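Local coordinates for mandelate racemase/muconate lactonizing enzyme-like protein (Rubrobacter xylanophilus DSM 9941, PDB 2QQ6), which probably acts as a magnesium-dependent lyase of the enolase superfamily, related to mandelate racemase and muconate lactonizing enzyme, at residues 127-132 with 151-156; 135-140 with 218-223. All coordinates share one frame; numbering follows the deposited sequence.

Contact 1. Residues 127-132 with 151-156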
loop_
_atom_site.group_PDB
_atom_site.type_symbol
_atom_site.label_atom_id
_atom_site.label_comp_id
_atom_site.label_asym_id
_atom_site.label_seq_id
_atom_site.Cartn_x
_atom_site.Cartn_y
_atom_site.Cartn_z
ATOM N N ASP B 127 25.916 -1.937 5.530
ATOM C CA ASP B 127 25.438 -2.951 4.607
ATOM C C ASP B 127 26.590 -3.173 3.621
ATOM O O ASP B 127 27.039 -2.237 2.959
ATOM C CB ASP B 127 24.180 -2.445 3.888
ATOM C CG ASP B 127 23.498 -3.528 3.072
ATOM O OD1 ASP B 127 24.054 -3.944 2.029
ATOM O OD2 ASP B 127 22.401 -3.970 3.484
ATOM N N CYS B 128 27.084 -4.400 3.540
ATOM C CA CYS B 128 28.191 -4.684 2.645
ATOM C C CYS B 128 27.721 -5.313 1.360
ATOM O O CYS B 128 28.287 -6.296 0.914
ATOM C CB CYS B 128 29.191 -5.618 3.316
ATOM S SG CYS B 128 29.898 -4.973 4.830
ATOM N N ASN B 129 26.680 -4.745 0.768
ATOM C CA ASN B 129 26.134 -5.256 -0.486
ATOM C C ASN B 129 25.497 -4.095 -1.246
ATOM O O ASN B 129 24.782 -4.295 -2.234
ATOM C CB ASN B 129 25.085 -6.334 -0.192
ATOM C CG ASN B 129 25.433 -7.673 -0.815
ATOM O OD1 ASN B 129 25.479 -7.805 -2.041
ATOM N ND2 ASN B 129 25.686 -8.676 0.026
ATOM N N ALA B 130 25.797 -2.886 -0.777
ATOM C CA ALA B 130 25.268 -1.638 -1.313
ATOM C C ALA B 130 25.252 -1.414 -2.836
ATOM O O ALA B 130 24.267 -0.904 -3.375
ATOM C CB ALA B 130 25.976 -0.467 -0.623
ATOM N N GLY B 131 26.320 -1.784 -3.535
ATOM C CA GLY B 131 26.347 -1.554 -4.973
ATOM C C GLY B 131 25.720 -2.606 -5.884
ATOM O O GLY B 131 25.479 -2.331 -7.069
ATOM N N THR B 132 25.461 -3.797 -5.339
ATOM C CA THR B 132 24.877 -4.934 -6.069
ATOM C C THR B 132 23.407 -4.735 -6.406
ATOM O O THR B 132 22.815 -5.508 -7.171
ATOM C CB THR B 132 24.939 -6.224 -5.228
ATOM O OG1 THR B 132 26.045 -6.164 -4.308
ATOM C CG2 THR B 132 25.060 -7.457 -6.154
ATOM N N GLU B 151 36.052 -13.345 -1.732
ATOM C CA GLU B 151 37.174 -12.425 -1.591
ATOM C C GLU B 151 36.608 -11.005 -1.526
ATOM O O GLU B 151 36.744 -10.311 -0.519
ATOM C CB GLU B 151 38.126 -12.531 -2.799
ATOM C CG GLU B 151 39.050 -13.756 -2.851
ATOM C CD GLU B 151 40.023 -13.724 -4.062
ATOM O OE1 GLU B 151 40.710 -12.694 -4.277
ATOM O OE2 GLU B 151 40.112 -14.735 -4.799
ATOM N N GLU B 152 35.965 -10.593 -2.613
ATOM C CA GLU B 152 35.383 -9.263 -2.713
ATOM C C GLU B 152 34.593 -8.870 -1.472
ATOM O O GLU B 152 34.666 -7.733 -1.005
ATOM C CB GLU B 152 34.473 -9.173 -3.946
ATOM C CG GLU B 152 35.197 -9.168 -5.301
ATOM C CD GLU B 152 36.008 -10.434 -5.563
ATOM O OE1 GLU B 152 35.423 -11.539 -5.461
ATOM O OE2 GLU B 152 37.223 -10.322 -5.880
ATOM N N TYR B 153 33.840 -9.810 -0.922
ATOM C CA TYR B 153 33.047 -9.491 0.250
ATOM C C TYR B 153 33.869 -9.305 1.508
ATOM O O TYR B 153 33.583 -8.414 2.302
ATOM C CB TYR B 153 31.943 -10.539 0.441
ATOM C CG TYR B 153 30.930 -10.462 -0.680
ATOM C CD1 TYR B 153 31.139 -11.149 -1.874
ATOM C CD2 TYR B 153 29.847 -9.583 -0.605
ATOM C CE1 TYR B 153 30.305 -10.957 -2.967
ATOM C CE2 TYR B 153 29.013 -9.381 -1.692
ATOM C CZ TYR B 153 29.249 -10.068 -2.873
ATOM O OH TYR B 153 28.457 -9.851 -3.977
ATOM N N ILE B 154 34.896 -10.126 1.691
ATOM C CA ILE B 154 35.744 -9.987 2.865
ATOM C C ILE B 154 36.455 -8.622 2.796
ATOM O O ILE B 154 36.690 -7.961 3.814
ATOM C CB ILE B 154 36.788 -11.131 2.940
ATOM C CG1 ILE B 154 36.083 -12.483 3.026
ATOM C CG2 ILE B 154 37.665 -10.965 4.168
ATOM C CD1 ILE B 154 37.033 -13.659 3.255
ATOM N N ALA B 155 36.782 -8.201 1.580
ATOM C CA ALA B 155 37.449 -6.925 1.378
ATOM C C ALA B 155 36.567 -5.836 1.952
ATOM O O ALA B 155 36.996 -5.046 2.785
ATOM C CB ALA B 155 37.693 -6.676 -0.109
ATOM N N VAL B 156 35.321 -5.796 1.510
ATOM C CA VAL B 156 34.412 -4.786 2.009
ATOM C C VAL B 156 34.238 -4.912 3.516
ATOM O O VAL B 156 34.403 -3.933 4.243
ATOM C CB VAL B 156 33.055 -4.889 1.318
ATOM C CG1 VAL B 156 32.093 -3.864 1.900
ATOM C CG2 VAL B 156 33.236 -4.665 -0.177
#
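Cys-128 and Asn-129 pack against Val-156 and Tyr-153 in a van der Waals contact inside one beta-alpha unit of the TIM-barrel-like domain. The loop that leaves strand 121-127 meets the helix that follows it, 149-162. No hydrogen bond crosses between the two segments.

The apolar part is small. CG1 of Val-156 lies 3.7 Å from CB of Cys-128 and also touches its SG. That methyl stands anti to the backbone N (chi1 177°), which brings it to the cysteine. Cys-128 also touches Ile-168 of the neighbouring strand 167-171.

One turn earlier on the helix, Tyr-153 reaches along the loop. Its ring edge faces the backbone, with CD2 3.9 Å from O of Cys-128. Further out, CE2 comes 4.1 Å from CG of Asn-129. The amide plane of Asn-129 is tilted 41° to the ring. Arg-199 of helix 190-207 makes a cation-pi contact with the same ring.

The loop is also bonded within itself. Backbone N of Thr-132 donates to O of Asn-129 at 3.2 Å, closing a beta turn close to type I. The hydroxyl OG1 of Thr-132 gives a second bond to that O of Asn-129, 3.1 Å long, from the same face of the carbonyl and 44° above its plane.

Contact 2. Residues 135-140 with 218-223; sequences AAAHHI and HGRFDI
His-218 and Arg-220 hold the loop 135-140 at the mouth of the TIM-like barrel. Both belong to the loop that follows strand 212-216, the strand that ends in the magnesium ligand Asp-216.

His-218 comes first. Its ring takes CB of Ala-137 over the centre of one face, a CH-pi contact with CB 3.8 Å from the ring centroid. CE1 of His-139 approaches near the ring plane, 4.2 Å from ND1 of His-218. ND1 is hydrogen-bonded to Asp-173, which also forms a salt bridge with NE of Arg-220, and NE2 of His-139 is hydrogen-bonded to Asp-171. The His-218 side chain is about 4 Å from the bound magnesium ion at nearest atoms, and Phe-79 of the second subunit meets its ring at about 90°.

Arg-220 carries the polar part. A bend at chi2 (-90°) turns its chain so that the guanidinium reaches the loop. That group lies flat on the His-138 ring, centres 4.0 Å apart. NH2 of Arg-220 donates to O of Ala-136, 2.8 Å and nearly straight at 167°. NH1 of Arg-220 adds a weak 3.3 Å bond to the same O of Ala-136. With an alanine here, O of Ala-136 would probably lose both donors, Asp-173 its salt bridge and the His-138 ring the group stacked on it. The NH2 bond lies in the planes of both the carbonyl and the guanidinium.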
loop_
_atom_site.group_PDB
_atom_site.type_symbol
_atom_site.label_atom_id
_atom_site.label_comp_id
_atom_site.label_asym_id
_atom_site.label_seq_id
_atom_site.Cartn_x
_atom_site.Cartn_y
_atom_site.Cartn_z
ATOM N N ALA B 135 16.651 -3.094 -8.580
ATOM C CA ALA B 135 15.464 -2.420 -8.078
ATOM C C ALA B 135 14.703 -3.348 -7.135
ATOM O O ALA B 135 14.100 -2.899 -6.156
ATOM C CB ALA B 135 14.581 -2.026 -9.221
ATOM N N ALA B 136 14.728 -4.644 -7.436
ATOM C CA ALA B 136 14.037 -5.628 -6.622
ATOM C C ALA B 136 14.998 -6.404 -5.732
ATOM O O ALA B 136 14.749 -7.556 -5.402
ATOM C CB ALA B 136 13.263 -6.580 -7.504
ATOM N N ALA B 137 16.104 -5.779 -5.351
ATOM C CA ALA B 137 17.086 -6.413 -4.464
ATOM C C ALA B 137 17.799 -7.645 -5.011
ATOM O O ALA B 137 18.311 -8.463 -4.240
ATOM C CB ALA B 137 16.431 -6.761 -3.124
ATOM N N HIS B 138 17.823 -7.791 -6.331
ATOM C CA HIS B 138 18.524 -8.920 -6.931
ATOM C C HIS B 138 19.987 -8.538 -7.160
ATOM O O HIS B 138 20.322 -7.352 -7.230
ATOM C CB HIS B 138 17.827 -9.329 -8.218
ATOM C CG HIS B 138 16.552 -10.072 -7.976
ATOM N ND1 HIS B 138 16.519 -11.294 -7.337
ATOM C CD2 HIS B 138 15.264 -9.755 -8.246
ATOM C CE1 HIS B 138 15.266 -11.696 -7.224
ATOM N NE2 HIS B 138 14.484 -10.781 -7.767
ATOM N N HIS B 139 20.866 -9.527 -7.254
ATOM C CA HIS B 139 22.277 -9.216 -7.407
ATOM C C HIS B 139 22.788 -9.214 -8.822
ATOM O O HIS B 139 22.784 -10.230 -9.515
ATOM C CB HIS B 139 23.099 -10.134 -6.511
ATOM C CG HIS B 139 22.665 -10.077 -5.081
ATOM N ND1 HIS B 139 21.557 -10.755 -4.618
ATOM C CD2 HIS B 139 23.112 -9.331 -4.044
ATOM C CE1 HIS B 139 21.338 -10.425 -3.357
ATOM N NE2 HIS B 139 22.266 -9.563 -2.986
ATOM N N ILE B 140 23.232 -8.024 -9.215
ATOM C CA ILE B 140 23.751 -7.708 -10.538
ATOM C C ILE B 140 25.097 -8.327 -10.916
ATOM O O ILE B 140 25.922 -8.638 -10.054
ATOM C CB ILE B 140 23.874 -6.177 -10.673
ATOM C CG1 ILE B 140 24.895 -5.656 -9.649
ATOM C CG2 ILE B 140 22.508 -5.528 -10.453
ATOM C CD1 ILE B 140 24.994 -4.152 -9.560
ATOM N N HIS B 218 16.321 -11.336 1.934
ATOM C CA HIS B 218 15.384 -10.635 1.069
ATOM C C HIS B 218 14.073 -11.373 0.852
ATOM O O HIS B 218 13.467 -11.279 -0.209
ATOM C CB HIS B 218 16.060 -10.312 -0.265
ATOM C CG HIS B 218 17.082 -9.224 -0.151
ATOM N ND1 HIS B 218 18.387 -9.377 -0.566
ATOM C CD2 HIS B 218 17.011 -7.994 0.413
ATOM C CE1 HIS B 218 19.074 -8.295 -0.255
ATOM N NE2 HIS B 218 18.264 -7.439 0.342
ATOM N N GLY B 219 13.659 -12.106 1.890
ATOM C CA GLY B 219 12.431 -12.894 1.894
ATOM C C GLY B 219 12.040 -13.539 0.584
ATOM O O GLY B 219 11.107 -13.092 -0.078
ATOM N N ARG B 220 12.731 -14.615 0.223
ATOM C CA ARG B 220 12.461 -15.292 -1.041
ATOM C C ARG B 220 12.204 -16.785 -0.905
ATOM O O ARG B 220 12.031 -17.453 -1.926
ATOM C CB ARG B 220 13.653 -15.156 -2.003
ATOM C CG ARG B 220 14.438 -13.867 -1.951
ATOM C CD ARG B 220 13.903 -12.829 -2.901
ATOM N NE ARG B 220 14.864 -11.746 -3.059
ATOM C CZ ARG B 220 14.648 -10.658 -3.785
ATOM N NH1 ARG B 220 13.495 -10.499 -4.425
ATOM N NH2 ARG B 220 15.586 -9.732 -3.868
ATOM N N PHE B 221 12.162 -17.326 0.313
ATOM C CA PHE B 221 12.013 -18.778 0.434
ATOM C C PHE B 221 10.847 -19.394 1.180
ATOM O O PHE B 221 10.205 -18.761 2.019
ATOM C CB PHE B 221 13.315 -19.345 0.983
ATOM C CG PHE B 221 14.517 -18.663 0.427
ATOM C CD1 PHE B 221 14.942 -17.445 0.948
ATOM C CD2 PHE B 221 15.186 -19.192 -0.673
ATOM C CE1 PHE B 221 16.010 -16.770 0.381
ATOM C CE2 PHE B 221 16.258 -18.525 -1.250
ATOM C CZ PHE B 221 16.672 -17.315 -0.727
ATOM N N ASP B 222 10.604 -20.658 0.844
ATOM C CA ASP B 222 9.543 -21.457 1.432
ATOM C C ASP B 222 9.928 -21.927 2.825
ATOM O O ASP B 222 11.084 -21.841 3.238
ATOM C CB ASP B 222 9.240 -22.683 0.565
ATOM C CG ASP B 222 10.461 -23.545 0.334
ATOM O OD1 ASP B 222 11.367 -23.537 1.200
ATOM O OD2 ASP B 222 10.513 -24.243 -0.701
ATOM N N ILE B 223 8.944 -22.453 3.534
ATOM C CA ILE B 223 9.158 -22.924 4.882
ATOM C C ILE B 223 10.366 -23.847 5.035
ATOM O O ILE B 223 11.252 -23.573 5.850
ATOM C CB ILE B 223 7.870 -23.610 5.421
ATOM C CG1 ILE B 223 6.839 -22.539 5.790
ATOM C CG2 ILE B 223 8.191 -24.469 6.622
ATOM C CD1 ILE B 223 7.281 -21.657 6.929
#

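In the fold
Contacts 1 and 2 lie about 17 Å apart, centre to centre, in the same barrel domain. Their segments alternate along the chain: 127-132, 135-140, 151-156, then 218-223. The first two belong to one loop, between strand 121-127 and helix 149-162. Contact 1 ties the start of that loop to the helix after it, and contact 2 ties its middle to the loop after strand 212-216. The two also touch directly, through a probable hydrogen bond of 3.3 Å from N of Ile-140 to O of Thr-132. One loop thus packs on its own helix at contact 1 and, at contact 2, on a loop whose His-218 lies beside the magnesium site; there it also meets the second subunit.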